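Local coordinates for protein putative ABC transporter (Thermobispora bispora, PDB 4PE6) that probably captures sugar-like solutes for an ABC transporter, and holds 2,3,4-trihydroxybutanoic acid in its cleft, at residues Val129-Tyr134 with Ala162-Thr167; Val255-Asp260 with Phe286-Ile291; Asp113-Ala118 with Gly157-Ala162; Pro138-Ile143 with Ala209-Gly214. All blocks are in the same frame, centred on the assembly; numbering follows the deposited sequence.

Contacts 1, 2 and 3 all reach the bound trihydroxybutanoic acid, whereas contact 4 lies farther out in one lobe, about 13 Å from the ligand to the side chain of Ile211. Helix 128-142 serves contacts 1 and 4, and helix 159-173 serves contacts 1 and 3. Contacts 2, 3 and 4 are buried; contact 1 is only partly so. Their chemistry follows their place: backbone hydrogen bonds knit the strands of contact 2, one backbone-to-glutamine hydrogen bond and a water tie loop to helix in contact 3, selenium over an indole ring marks contact 1, and contact 4 is purely aliphatic. Trp131 of contact 1 rests on Met258 and Ser259 of contact 2 and on Cys213 of contact 4.

Contact 1 (Val129-Tyr134 with Ala162-Thr167); sequences VDWATY and AEMYET. With LTH ((2R,3S)-2,3,4-trihydroxybutanoic acid), chain C.
Met164, present as selenomethionine, reaches from helix 159-173 to Ala132 and Trp131 of helix 128-142. Its CB rests on CB of Ala132 at 3.8 Å, and CG stays near that same methyl. With CG anti to the carbonyl carbon (chi1 -62°), the chain runs on to the indole, where SE lies over one face, displaced toward the rim and 3.4 Å from Trp131 CE3. A bend at chi3 (-83°) then lays the terminal methyl over the six-membered ring, CE being 3.6 Å from Trp131 CZ3. This is a Met-aromatic contact with a CH-pi contact added to it. The ring meets the ligand at its edge: O4 of the trihydroxybutanoic acid lies in its plane, 3.5 Å from CZ3 of Trp131.

Farther along, Thr167 sets its CB 3.8 Å from Ala132 CB, while its hydroxyl turns back to donate to O of Glu163 in its own helix. At the outer margin Val129 CG2 touches the carboxylate of Glu163, and a water links Val129 N (3.1 Å) to Glu163 OE1 (2.9 Å).

The helix segments cross at -43° with no direct hydrogen bond between them. They are joined by dispersion forces inside and a water bridge outside, and the selenium and methyl of Met164 back the indole that borders the ligand pocket.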
loop_
_atom_site.group_PDB
_atom_site.type_symbol
_atom_site.label_atom_id
_atom_site.label_comp_id
_atom_site.label_asym_id
_atom_site.label_seq_id
_atom_site.Cartn_x
_atom_site.Cartn_y
_atom_site.Cartn_z
ATOM N N VAL A 129 -8.570 -4.242 5.513
ATOM C CA VAL A 129 -9.301 -4.186 6.757
ATOM C C VAL A 129 -8.367 -4.292 7.963
ATOM O O VAL A 129 -8.492 -3.520 8.902
ATOM C CB VAL A 129 -10.384 -5.268 6.835
ATOM C CG1 VAL A 129 -10.984 -5.307 8.229
ATOM C CG2 VAL A 129 -11.477 -4.975 5.803
ATOM N N ASP A 130 -7.443 -5.243 7.944
ATOM C CA ASP A 130 -6.509 -5.382 9.058
ATOM C C ASP A 130 -5.668 -4.117 9.254
ATOM O O ASP A 130 -5.484 -3.660 10.378
ATOM C CB ASP A 130 -5.594 -6.582 8.854
ATOM C CG ASP A 130 -6.291 -7.909 9.128
ATOM O OD1 ASP A 130 -7.463 -7.900 9.562
ATOM O OD2 ASP A 130 -5.664 -8.949 8.877
ATOM N N TRP A 131 -5.164 -3.569 8.143
ATOM C CA TRP A 131 -4.382 -2.332 8.183
ATOM C C TRP A 131 -5.186 -1.239 8.837
ATOM O O TRP A 131 -4.777 -0.684 9.845
ATOM C CB TRP A 131 -3.955 -1.942 6.770
ATOM C CG TRP A 131 -3.253 -0.605 6.615
ATOM C CD1 TRP A 131 -2.935 0.297 7.589
ATOM C CD2 TRP A 131 -2.832 -0.032 5.385
ATOM N NE1 TRP A 131 -2.312 1.412 7.026
ATOM C CE2 TRP A 131 -2.242 1.227 5.678
ATOM C CE3 TRP A 131 -2.901 -0.452 4.057
ATOM C CZ2 TRP A 131 -1.724 2.066 4.689
ATOM C CZ3 TRP A 131 -2.366 0.389 3.067
ATOM C CH2 TRP A 131 -1.770 1.628 3.405
ATOM N N ALA A 132 -6.358 -0.941 8.284
ATOM C CA ALA A 132 -7.181 0.124 8.866
ATOM C C ALA A 132 -7.475 -0.088 10.344
ATOM O O ALA A 132 -7.553 0.876 11.096
ATOM C CB ALA A 132 -8.478 0.310 8.073
ATOM N N THR A 133 -7.642 -1.353 10.771
ATOM C CA THR A 133 -7.940 -1.641 12.156
ATOM C C THR A 133 -6.695 -1.404 13.018
ATOM O O THR A 133 -6.780 -0.785 14.073
ATOM C CB THR A 133 -8.482 -3.092 12.315
ATOM O OG1 THR A 133 -9.649 -3.250 11.499
ATOM C CG2 THR A 133 -8.861 -3.408 13.784
ATOM N N TYR A 134 -5.542 -1.879 12.559
ATOM C CA TYR A 134 -4.282 -1.645 13.272
ATOM C C TYR A 134 -3.901 -0.161 13.339
ATOM O O TYR A 134 -3.164 0.252 14.233
ATOM C CB TYR A 134 -3.131 -2.425 12.631
ATOM C CG TYR A 134 -3.127 -3.909 12.922
ATOM C CD1 TYR A 134 -3.244 -4.392 14.224
ATOM C CD2 TYR A 134 -2.969 -4.840 11.888
ATOM C CE1 TYR A 134 -3.222 -5.756 14.489
ATOM C CE2 TYR A 134 -2.952 -6.196 12.137
ATOM C CZ TYR A 134 -3.078 -6.649 13.436
ATOM O OH TYR A 134 -3.061 -7.990 13.677
ATOM N N ALA A 162 -11.271 3.129 -0.266
ATOM C CA ALA A 162 -12.674 3.193 0.045
ATOM C C ALA A 162 -13.005 2.185 1.157
ATOM O O ALA A 162 -13.757 2.500 2.079
ATOM C CB ALA A 162 -13.523 2.964 -1.203
ATOM N N GLU A 163 -12.403 0.998 1.080
ATOM C CA GLU A 163 -12.629 -0.055 2.067
ATOM C C GLU A 163 -12.125 0.354 3.444
ATOM O O GLU A 163 -12.809 0.143 4.473
ATOM C CB GLU A 163 -11.958 -1.372 1.646
ATOM C CG GLU A 163 -12.271 -2.504 2.617
ATOM C CD GLU A 163 -11.939 -3.896 2.116
ATOM O OE1 GLU A 163 -10.831 -4.124 1.603
ATOM O OE2 GLU A 163 -12.805 -4.777 2.277
HETATM N N MSE A 164 -10.926 0.944 3.465
HETATM C CA MSE A 164 -10.326 1.351 4.727
HETATM C C MSE A 164 -11.082 2.472 5.353
HETATM O O MSE A 164 -11.216 2.491 6.573
HETATM C CB MSE A 164 -8.841 1.690 4.545
HETATM C CG MSE A 164 -8.114 0.437 4.064
HETATM SE SE MSE A 164 -6.139 0.540 4.214
HETATM C CE MSE A 164 -5.706 1.504 2.588
ATOM N N TYR A 165 -11.622 3.389 4.552
ATOM C CA TYR A 165 -12.390 4.511 5.097
ATOM C C TYR A 165 -13.657 3.974 5.802
ATOM O O TYR A 165 -14.014 4.433 6.888
ATOM C CB TYR A 165 -12.732 5.584 4.020
ATOM C CG TYR A 165 -13.418 6.825 4.574
ATOM C CD1 TYR A 165 -12.829 7.563 5.603
ATOM C CD2 TYR A 165 -14.656 7.261 4.082
ATOM C CE1 TYR A 165 -13.451 8.681 6.137
ATOM C CE2 TYR A 165 -15.280 8.381 4.623
ATOM C CZ TYR A 165 -14.656 9.091 5.642
ATOM O OH TYR A 165 -15.237 10.190 6.202
ATOM N N GLU A 166 -14.325 2.997 5.199
ATOM C CA GLU A 166 -15.476 2.391 5.851
ATOM C C GLU A 166 -15.053 1.757 7.156
ATOM O O GLU A 166 -15.761 1.871 8.164
ATOM C CB GLU A 166 -16.153 1.333 4.964
ATOM C CG GLU A 166 -16.763 1.898 3.704
ATOM C CD GLU A 166 -17.784 2.971 3.999
ATOM O OE1 GLU A 166 -18.736 2.689 4.769
ATOM O OE2 GLU A 166 -17.620 4.109 3.488
ATOM N N THR A 167 -13.910 1.075 7.149
ATOM C CA THR A 167 -13.422 0.427 8.360
ATOM C C THR A 167 -13.111 1.489 9.432
ATOM O O THR A 167 -13.542 1.356 10.581
ATOM C CB THR A 167 -12.182 -0.444 8.101
ATOM O OG1 THR A 167 -12.471 -1.416 7.100
ATOM C CG2 THR A 167 -11.751 -1.160 9.342
HETATM O O1 LTH C . -0.170 3.569 0.097
HETATM C C1 LTH C . -0.555 3.227 -1.082
HETATM O O LTH C . -0.385 3.886 -2.130
HETATM C C2 LTH C . -1.209 1.835 -1.260
HETATM O O2 LTH C . -1.631 1.631 -2.632
HETATM C C3 LTH C . -2.430 1.667 -0.379
HETATM O O3 LTH C . -3.390 2.676 -0.686
HETATM C C4 LTH C . -3.061 0.289 -0.661
HETATM O O4 LTH C . -2.085 -0.695 -0.230
HETATM O O HOH W 1 -9.269 -6.080 3.114
#

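Contact 2 (Val255-Asp260 with Phe286-Ile291); sequences VAVMSD and FPIVLI. With LTH ((2R,3S)-2,3,4-trihydroxybutanoic acid), chain C.
OD2 of Asp260 is gripped from two sources: Trp313 NE1 donates to it, and so does a water 2.8 Å away that also donates to O of Pro287 at 2.7 Å. The water joins the two segments beside the break in strand 283-290, just past the end of strand 255-258, with Asp260 CB resting near the same Pro287 carbonyl.

From there the segments run as antiparallel strands. Met258 and Val289 form a hydrogen-bonded pair, Val289 N giving to Met258 O at 2.8 Å and Met258 N to Val289 O at 3.1 Å. Ile291 N continues the pattern with a 2.9 Å bond to Ala256 O.

Val257 and Leu290 form the neighbouring non-hydrogen-bonded pair. Their side chains share a face, Leu290 CD1 lying 3.8 Å from Val257 CB, and Val257 CG2 meets Ile288 CD1 at 3.9 Å. Trp131 and Tyr134 of helix 128-142 pack on this face. The end of the strand and the residue after it supply two pocket residues: Met258 brings its CE to the ligand's O1, and Ser259, with OG held between its backbone N and carbonyl carbon (chi1 59°), donates to ligand O4 at 2.6 Å.

Asp260 OD1 takes the N-H of Trp311 as well. A buried carboxylate with this many donors is consistent with a retained negative charge, next in sequence to Ser259, one of the residues that hold the ligand.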
loop_
_atom_site.group_PDB
_atom_site.type_symbol
_atom_site.label_atom_id
_atom_site.label_comp_id
_atom_site.label_asym_id
_atom_site.label_seq_id
_atom_site.Cartn_x
_atom_site.Cartn_y
_atom_site.Cartn_z
ATOM N N VAL A 255 1.668 4.673 15.785
ATOM C CA VAL A 255 1.848 3.327 15.203
ATOM C C VAL A 255 2.503 3.412 13.830
ATOM O O VAL A 255 2.594 4.492 13.237
ATOM C CB VAL A 255 0.523 2.564 15.099
ATOM C CG1 VAL A 255 -0.035 2.321 16.484
ATOM C CG2 VAL A 255 -0.469 3.319 14.207
ATOM N N ALA A 256 2.996 2.280 13.349
ATOM C CA ALA A 256 3.562 2.179 12.009
ATOM C C ALA A 256 3.117 0.888 11.361
ATOM O O ALA A 256 3.650 -0.198 11.663
ATOM C CB ALA A 256 5.084 2.233 12.068
ATOM N N VAL A 257 2.135 1.003 10.478
ATOM C CA VAL A 257 1.582 -0.151 9.749
ATOM C C VAL A 257 1.153 0.279 8.335
ATOM O O VAL A 257 0.595 1.358 8.144
ATOM C CB VAL A 257 0.405 -0.793 10.533
ATOM C CG1 VAL A 257 -0.671 0.242 10.863
ATOM C CG2 VAL A 257 -0.183 -1.970 9.765
HETATM N N MSE A 258 1.457 -0.537 7.333
HETATM C CA MSE A 258 1.011 -0.303 5.959
HETATM C C MSE A 258 0.948 -1.635 5.270
HETATM O O MSE A 258 1.465 -2.646 5.768
HETATM C CB MSE A 258 1.978 0.588 5.142
HETATM C CG MSE A 258 2.152 1.965 5.733
HETATM SE SE MSE A 258 3.015 3.219 4.480
HETATM C CE MSE A 258 1.431 3.639 3.360
ATOM N N SER A 259 0.287 -1.651 4.127
ATOM C CA SER A 259 0.411 -2.729 3.162
ATOM C C SER A 259 1.852 -2.896 2.690
ATOM O O SER A 259 2.714 -2.011 2.920
ATOM C CB SER A 259 -0.500 -2.461 1.965
ATOM O OG SER A 259 -0.148 -1.224 1.345
ATOM N N ASP A 260 2.078 -4.003 1.992
ATOM C CA ASP A 260 3.390 -4.406 1.479
ATOM C C ASP A 260 3.609 -3.898 0.073
ATOM O O ASP A 260 2.918 -4.326 -0.850
ATOM C CB ASP A 260 3.468 -5.941 1.490
ATOM C CG ASP A 260 4.767 -6.495 0.922
ATOM O OD1 ASP A 260 5.822 -5.813 0.915
ATOM O OD2 ASP A 260 4.734 -7.661 0.493
ATOM N N PHE A 286 -2.098 -11.695 0.668
ATOM C CA PHE A 286 -0.745 -11.680 1.187
ATOM C C PHE A 286 -0.671 -10.732 2.411
ATOM O O PHE A 286 -1.608 -9.955 2.657
ATOM C CB PHE A 286 0.234 -11.238 0.080
ATOM C CG PHE A 286 0.727 -12.370 -0.787
ATOM C CD1 PHE A 286 -0.156 -13.169 -1.483
ATOM C CD2 PHE A 286 2.088 -12.625 -0.904
ATOM C CE1 PHE A 286 0.290 -14.219 -2.276
ATOM C CE2 PHE A 286 2.546 -13.670 -1.698
ATOM C CZ PHE A 286 1.648 -14.481 -2.377
ATOM N N PRO A 287 0.427 -10.792 3.179
ATOM C CA PRO A 287 0.496 -10.087 4.453
ATOM C C PRO A 287 0.909 -8.631 4.371
ATOM O O PRO A 287 1.822 -8.267 3.621
ATOM C CB PRO A 287 1.566 -10.867 5.234
ATOM C CG PRO A 287 2.462 -11.413 4.163
ATOM C CD PRO A 287 1.524 -11.775 3.046
ATOM N N ILE A 288 0.271 -7.824 5.213
ATOM C CA ILE A 288 0.672 -6.431 5.415
ATOM C C ILE A 288 2.006 -6.366 6.197
ATOM O O ILE A 288 2.571 -7.403 6.562
ATOM C CB ILE A 288 -0.413 -5.657 6.186
ATOM C CG1 ILE A 288 -0.658 -6.299 7.564
ATOM C CG2 ILE A 288 -1.711 -5.565 5.376
ATOM C CD1 ILE A 288 -1.521 -5.453 8.487
ATOM N N VAL A 289 2.493 -5.143 6.433
ATOM C CA VAL A 289 3.726 -4.886 7.190
ATOM C C VAL A 289 3.368 -4.085 8.441
ATOM O O VAL A 289 3.228 -2.853 8.406
ATOM C CB VAL A 289 4.791 -4.111 6.367
ATOM C CG1 VAL A 289 6.089 -4.011 7.151
ATOM C CG2 VAL A 289 5.033 -4.785 5.018
ATOM N N LEU A 290 3.185 -4.799 9.545
ATOM C CA LEU A 290 2.932 -4.178 10.841
ATOM C C LEU A 290 4.270 -4.077 11.587
ATOM O O LEU A 290 4.917 -5.085 11.819
ATOM C CB LEU A 290 1.926 -5.022 11.624
ATOM C CG LEU A 290 1.677 -4.677 13.094
ATOM C CD1 LEU A 290 0.937 -3.358 13.228
ATOM C CD2 LEU A 290 0.919 -5.827 13.771
ATOM N N ILE A 291 4.672 -2.866 11.941
ATOM C CA ILE A 291 5.915 -2.643 12.673
ATOM C C ILE A 291 5.573 -2.281 14.112
ATOM O O ILE A 291 5.340 -1.130 14.434
ATOM C CB ILE A 291 6.776 -1.554 12.009
ATOM C CG1 ILE A 291 7.056 -1.956 10.564
ATOM C CG2 ILE A 291 8.098 -1.385 12.751
ATOM C CD1 ILE A 291 7.775 -0.904 9.758
HETATM O O1 LTH C . -0.170 3.569 0.097
HETATM C C1 LTH C . -0.555 3.227 -1.082
HETATM O O LTH C . -0.385 3.886 -2.130
HETATM C C2 LTH C . -1.209 1.835 -1.260
HETATM O O2 LTH C . -1.631 1.631 -2.632
HETATM C C3 LTH C . -2.430 1.667 -0.379
HETATM O O3 LTH C . -3.390 2.676 -0.686
HETATM C C4 LTH C . -3.061 0.289 -0.661
HETATM O O4 LTH C . -2.085 -0.695 -0.230
HETATM O O HOH W 2 2.957 0.063 15.251
HETATM O O HOH W 3 2.260 -8.895 1.079
#

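Contact 3 (Asp113-Ala118 with Gly157-Ala162); sequences DSAIDA and GSQPEA. With LTH ((2R,3S)-2,3,4-trihydroxybutanoic acid), chain C.
Ser114 and Pro160 bring the backbones closest, 5.9 Å between CA atoms, where the irregular chain after strand 108-112 passes the first turn of helix 159-173. In the two-lobed fold of periplasmic binding proteins this joins loop to helix across the cleft, close to the ligand, consistent with a closed, ligand-bound form. Ser158 is the N-cap of the helix, its OG taking a weak bond from Glu161 N.

Gln159 folds over at chi2 (-88°) to bring its amide against Ala115, whose N-H gives a straight 2.9 Å bond to OE1. The donor stands well above the amide plane, 65° out of it. Pro160 presents its ring edge: CD lies 3.2 Å from Ser114 OG and CG 3.4 Å from Asp113 O. The Ser114 hydroxyl has two hydrogen bonds, donating to Asp113 O at 2.6 Å and accepting from a water; that same water accepts from Gln159 N.

Pro160 CB also borders the ligand, and Asp113 grips the ligand with both carboxylate oxygens, with Asn88 and Gln263 donating to the carboxylate from outside. Ligand O4 donates to Asp113 OD1 at 2.5 Å, and ligand O2 to Asp113 OD2 at 2.6 Å.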
loop_
_atom_site.group_PDB
_atom_site.type_symbol
_atom_site.label_atom_id
_atom_site.label_comp_id
_atom_site.label_asym_id
_atom_site.label_seq_id
_atom_site.Cartn_x
_atom_site.Cartn_y
_atom_site.Cartn_z
ATOM N N ASP A 113 -2.489 -5.239 -5.139
ATOM C CA ASP A 113 -2.733 -4.170 -4.181
ATOM C C ASP A 113 -4.125 -3.584 -4.348
ATOM O O ASP A 113 -4.329 -2.368 -4.216
ATOM C CB ASP A 113 -1.663 -3.075 -4.336
ATOM C CG ASP A 113 -1.763 -2.000 -3.270
ATOM O OD1 ASP A 113 -1.920 -2.363 -2.094
ATOM O OD2 ASP A 113 -1.678 -0.787 -3.614
ATOM N N SER A 114 -5.077 -4.470 -4.642
ATOM C CA SER A 114 -6.479 -4.129 -4.818
ATOM C C SER A 114 -7.261 -5.419 -5.042
ATOM O O SER A 114 -6.695 -6.435 -5.461
ATOM C CB SER A 114 -6.706 -3.224 -6.017
ATOM O OG SER A 114 -6.473 -1.855 -5.681
ATOM N N ALA A 115 -8.558 -5.334 -4.784
ATOM C CA ALA A 115 -9.508 -6.397 -5.099
ATOM C C ALA A 115 -10.619 -5.776 -5.929
ATOM O O ALA A 115 -11.313 -4.878 -5.457
ATOM C CB ALA A 115 -10.091 -6.954 -3.824
ATOM N N ILE A 116 -10.802 -6.240 -7.147
ATOM C CA ILE A 116 -11.877 -5.728 -7.985
ATOM C C ILE A 116 -12.567 -6.882 -8.672
ATOM O O ILE A 116 -12.025 -7.977 -8.758
ATOM C CB ILE A 116 -11.380 -4.724 -9.057
ATOM C CG1 ILE A 116 -10.433 -5.392 -10.065
ATOM C CG2 ILE A 116 -10.682 -3.554 -8.397
ATOM C CD1 ILE A 116 -9.776 -4.409 -11.021
ATOM N N ASP A 117 -13.759 -6.608 -9.178
ATOM C CA ASP A 117 -14.573 -7.603 -9.819
ATOM C C ASP A 117 -14.223 -7.674 -11.314
ATOM O O ASP A 117 -14.971 -7.220 -12.159
ATOM C CB ASP A 117 -16.051 -7.238 -9.591
ATOM C CG ASP A 117 -16.984 -8.222 -10.210
ATOM O OD1 ASP A 117 -16.503 -9.234 -10.763
ATOM O OD2 ASP A 117 -18.205 -7.977 -10.154
ATOM N N ALA A 118 -13.051 -8.212 -11.616
ATOM C CA ALA A 118 -12.596 -8.400 -12.991
ATOM C C ALA A 118 -12.364 -9.888 -13.147
ATOM O O ALA A 118 -11.289 -10.386 -12.807
ATOM C CB ALA A 118 -11.329 -7.605 -13.249
ATOM N N GLY A 157 -10.377 7.377 -4.346
ATOM C CA GLY A 157 -10.715 6.897 -5.682
ATOM C C GLY A 157 -10.369 5.423 -5.836
ATOM O O GLY A 157 -11.051 4.699 -6.567
ATOM N N SER A 158 -9.323 4.958 -5.137
ATOM C CA SER A 158 -8.952 3.537 -5.193
ATOM C C SER A 158 -9.870 2.629 -4.333
ATOM O O SER A 158 -10.521 3.073 -3.388
ATOM C CB SER A 158 -7.481 3.329 -4.806
ATOM O OG SER A 158 -7.285 3.504 -3.415
ATOM N N GLN A 159 -9.914 1.352 -4.682
ATOM C CA GLN A 159 -10.721 0.382 -3.911
ATOM C C GLN A 159 -10.220 0.184 -2.465
ATOM O O GLN A 159 -11.018 0.211 -1.520
ATOM C CB GLN A 159 -10.828 -0.944 -4.669
ATOM C CG GLN A 159 -11.532 -2.073 -3.912
ATOM C CD GLN A 159 -10.603 -2.884 -3.040
ATOM O OE1 GLN A 159 -9.385 -2.950 -3.268
ATOM N NE2 GLN A 159 -11.161 -3.494 -2.018
ATOM N N PRO A 160 -8.911 -0.011 -2.270
ATOM C CA PRO A 160 -8.478 -0.150 -0.892
ATOM C C PRO A 160 -8.800 1.049 -0.020
ATOM O O PRO A 160 -9.196 0.872 1.126
ATOM C CB PRO A 160 -6.950 -0.345 -1.005
ATOM C CG PRO A 160 -6.743 -0.882 -2.375
ATOM C CD PRO A 160 -7.806 -0.224 -3.217
ATOM N N GLU A 161 -8.631 2.262 -0.537
ATOM C CA GLU A 161 -8.930 3.442 0.261
ATOM C C GLU A 161 -10.394 3.466 0.665
ATOM O O GLU A 161 -10.733 3.771 1.813
ATOM C CB GLU A 161 -8.593 4.732 -0.473
ATOM C CG GLU A 161 -8.641 5.952 0.444
ATOM C CD GLU A 161 -10.040 6.455 0.758
ATOM O OE1 GLU A 161 -10.935 6.332 -0.121
ATOM O OE2 GLU A 161 -10.215 7.013 1.874
ATOM N N ALA A 162 -11.271 3.129 -0.266
ATOM C CA ALA A 162 -12.674 3.193 0.045
ATOM C C ALA A 162 -13.005 2.185 1.157
ATOM O O ALA A 162 -13.757 2.500 2.079
ATOM C CB ALA A 162 -13.523 2.964 -1.203
HETATM O O1 LTH C . -0.170 3.569 0.097
HETATM C C1 LTH C . -0.555 3.227 -1.082
HETATM O O LTH C . -0.385 3.886 -2.130
HETATM C C2 LTH C . -1.209 1.835 -1.260
HETATM O O2 LTH C . -1.631 1.631 -2.632
HETATM C C3 LTH C . -2.430 1.667 -0.379
HETATM O O3 LTH C . -3.390 2.676 -0.686
HETATM C C4 LTH C . -3.061 0.289 -0.661
HETATM O O4 LTH C . -2.085 -0.695 -0.230
HETATM O O HOH W 4 -8.015 0.375 -6.727
#

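Contact 4 (Pro138-Ile143 with Ala209-Gly214); sequences PVLESI and AVIGCG
Val139 is the main bump, its CG1 set between the side chains of Ala209 and Ile211. Those two residues lie on the helix-facing side of strand 209-211, while Val210 between them points away. Because CG1 is anti to the backbone N (chi1 168°), that methyl leads into the strand face; it comes to 3.5 Å from Ala209 CB, tighter than usual for two carbons, and 4.0 Å from Ile211 CG1. Ala209 offers only a methyl, and here the CA atoms of Val139 and Ala209 are 7.0 Å apart.

Larger side chains flank this contact. Leu140 brings CD2 4.1 Å from Ile211 CD1, the two side chains meeting roughly at right angles, whereas Val139 and Ile211 slide past one another in opposite directions. Beyond the helix end, Ile143 sets CG2 4.3 Å from Ala209 CB, so that this one methyl is touched by two residues. No polar bond crosses; Ser142 OG turns back to Val139 O at 2.8 Å within its own segment. Farther along the chain from the strand, Cys213 is disulfide-bonded to Cys188.

Helix and strand run nearly antiparallel, 171° between their directions, as expected in an alpha/beta fold. Strand 209-211 lies between 147-153 and 232-235, and Leu140 reaches Ile171 and Leu172 of helix 159-173.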
loop_
_atom_site.group_PDB
_atom_site.type_symbol
_atom_site.label_atom_id
_atom_site.label_comp_id
_atom_site.label_asym_id
_atom_site.label_seq_id
_atom_site.Cartn_x
_atom_site.Cartn_y
_atom_site.Cartn_z
ATOM N N PRO A 138 -5.718 0.778 17.996
ATOM C CA PRO A 138 -4.717 1.076 19.026
ATOM C C PRO A 138 -4.515 2.574 19.263
ATOM O O PRO A 138 -4.155 2.993 20.384
ATOM C CB PRO A 138 -3.420 0.441 18.477
ATOM C CG PRO A 138 -3.815 -0.418 17.331
ATOM C CD PRO A 138 -5.136 0.095 16.829
ATOM N N VAL A 139 -4.746 3.372 18.226
ATOM C CA VAL A 139 -4.608 4.817 18.346
ATOM C C VAL A 139 -5.705 5.389 19.245
ATOM O O VAL A 139 -5.437 6.193 20.146
ATOM C CB VAL A 139 -4.581 5.485 16.955
ATOM C CG1 VAL A 139 -4.740 6.985 17.055
ATOM C CG2 VAL A 139 -3.277 5.141 16.239
ATOM N N LEU A 140 -6.932 4.933 19.040
ATOM C CA LEU A 140 -8.030 5.377 19.879
ATOM C C LEU A 140 -7.869 4.882 21.322
ATOM O O LEU A 140 -8.179 5.619 22.269
ATOM C CB LEU A 140 -9.357 4.927 19.290
ATOM C CG LEU A 140 -9.643 5.601 17.935
ATOM C CD1 LEU A 140 -10.775 4.921 17.199
ATOM C CD2 LEU A 140 -9.940 7.083 18.109
ATOM N N GLU A 141 -7.391 3.649 21.490
ATOM C CA GLU A 141 -7.092 3.152 22.828
ATOM C C GLU A 141 -6.042 4.021 23.508
ATOM O O GLU A 141 -6.176 4.323 24.686
ATOM C CB GLU A 141 -6.621 1.695 22.820
ATOM C CG GLU A 141 -7.710 0.686 22.511
ATOM C CD GLU A 141 -8.692 0.484 23.654
ATOM O OE1 GLU A 141 -8.265 0.208 24.802
ATOM O OE2 GLU A 141 -9.905 0.567 23.381
ATOM N N SER A 142 -5.014 4.426 22.769
ATOM C CA SER A 142 -3.919 5.225 23.344
ATOM C C SER A 142 -4.360 6.602 23.838
ATOM O O SER A 142 -3.657 7.220 24.634
ATOM C CB SER A 142 -2.764 5.381 22.355
ATOM O OG SER A 142 -3.011 6.468 21.469
ATOM N N ILE A 143 -5.517 7.094 23.391
ATOM C CA ILE A 143 -6.030 8.375 23.895
ATOM C C ILE A 143 -7.210 8.142 24.852
ATOM O O ILE A 143 -8.034 9.031 25.110
ATOM C CB ILE A 143 -6.370 9.357 22.739
ATOM C CG1 ILE A 143 -7.501 8.828 21.852
ATOM C CG2 ILE A 143 -5.131 9.591 21.887
ATOM C CD1 ILE A 143 -8.068 9.827 20.863
ATOM N N ALA A 209 -5.185 12.723 18.259
ATOM C CA ALA A 209 -4.674 11.742 17.322
ATOM C C ALA A 209 -5.019 12.088 15.887
ATOM O O ALA A 209 -6.053 12.699 15.621
ATOM C CB ALA A 209 -5.215 10.361 17.664
ATOM N N VAL A 210 -4.174 11.630 14.972
ATOM C CA VAL A 210 -4.458 11.718 13.558
ATOM C C VAL A 210 -4.356 10.344 12.929
ATOM O O VAL A 210 -3.268 9.763 12.848
ATOM C CB VAL A 210 -3.524 12.705 12.855
ATOM C CG1 VAL A 210 -3.914 12.834 11.395
ATOM C CG2 VAL A 210 -3.570 14.047 13.573
ATOM N N ILE A 211 -5.511 9.822 12.515
ATOM C CA ILE A 211 -5.620 8.493 11.943
ATOM C C ILE A 211 -5.503 8.643 10.435
ATOM O O ILE A 211 -6.425 9.143 9.761
ATOM C CB ILE A 211 -6.948 7.816 12.325
ATOM C CG1 ILE A 211 -7.045 7.663 13.846
ATOM C CG2 ILE A 211 -7.051 6.451 11.673
ATOM C CD1 ILE A 211 -8.351 7.072 14.341
ATOM N N GLY A 212 -4.366 8.219 9.914
ATOM C CA GLY A 212 -4.066 8.410 8.520
ATOM C C GLY A 212 -3.629 7.166 7.807
ATOM O O GLY A 212 -3.828 6.041 8.292
ATOM N N CYS A 213 -3.012 7.392 6.648
ATOM C CA CYS A 213 -2.521 6.346 5.769
ATOM C C CYS A 213 -1.019 6.557 5.581
ATOM O O CYS A 213 -0.607 7.286 4.680
ATOM C CB CYS A 213 -3.218 6.430 4.413
ATOM S SG CYS A 213 -2.685 5.178 3.235
ATOM N N GLY A 214 -0.223 5.970 6.467
ATOM C CA GLY A 214 1.236 6.039 6.380
ATOM C C GLY A 214 1.729 7.457 6.115
ATOM O O GLY A 214 2.529 7.684 5.222
#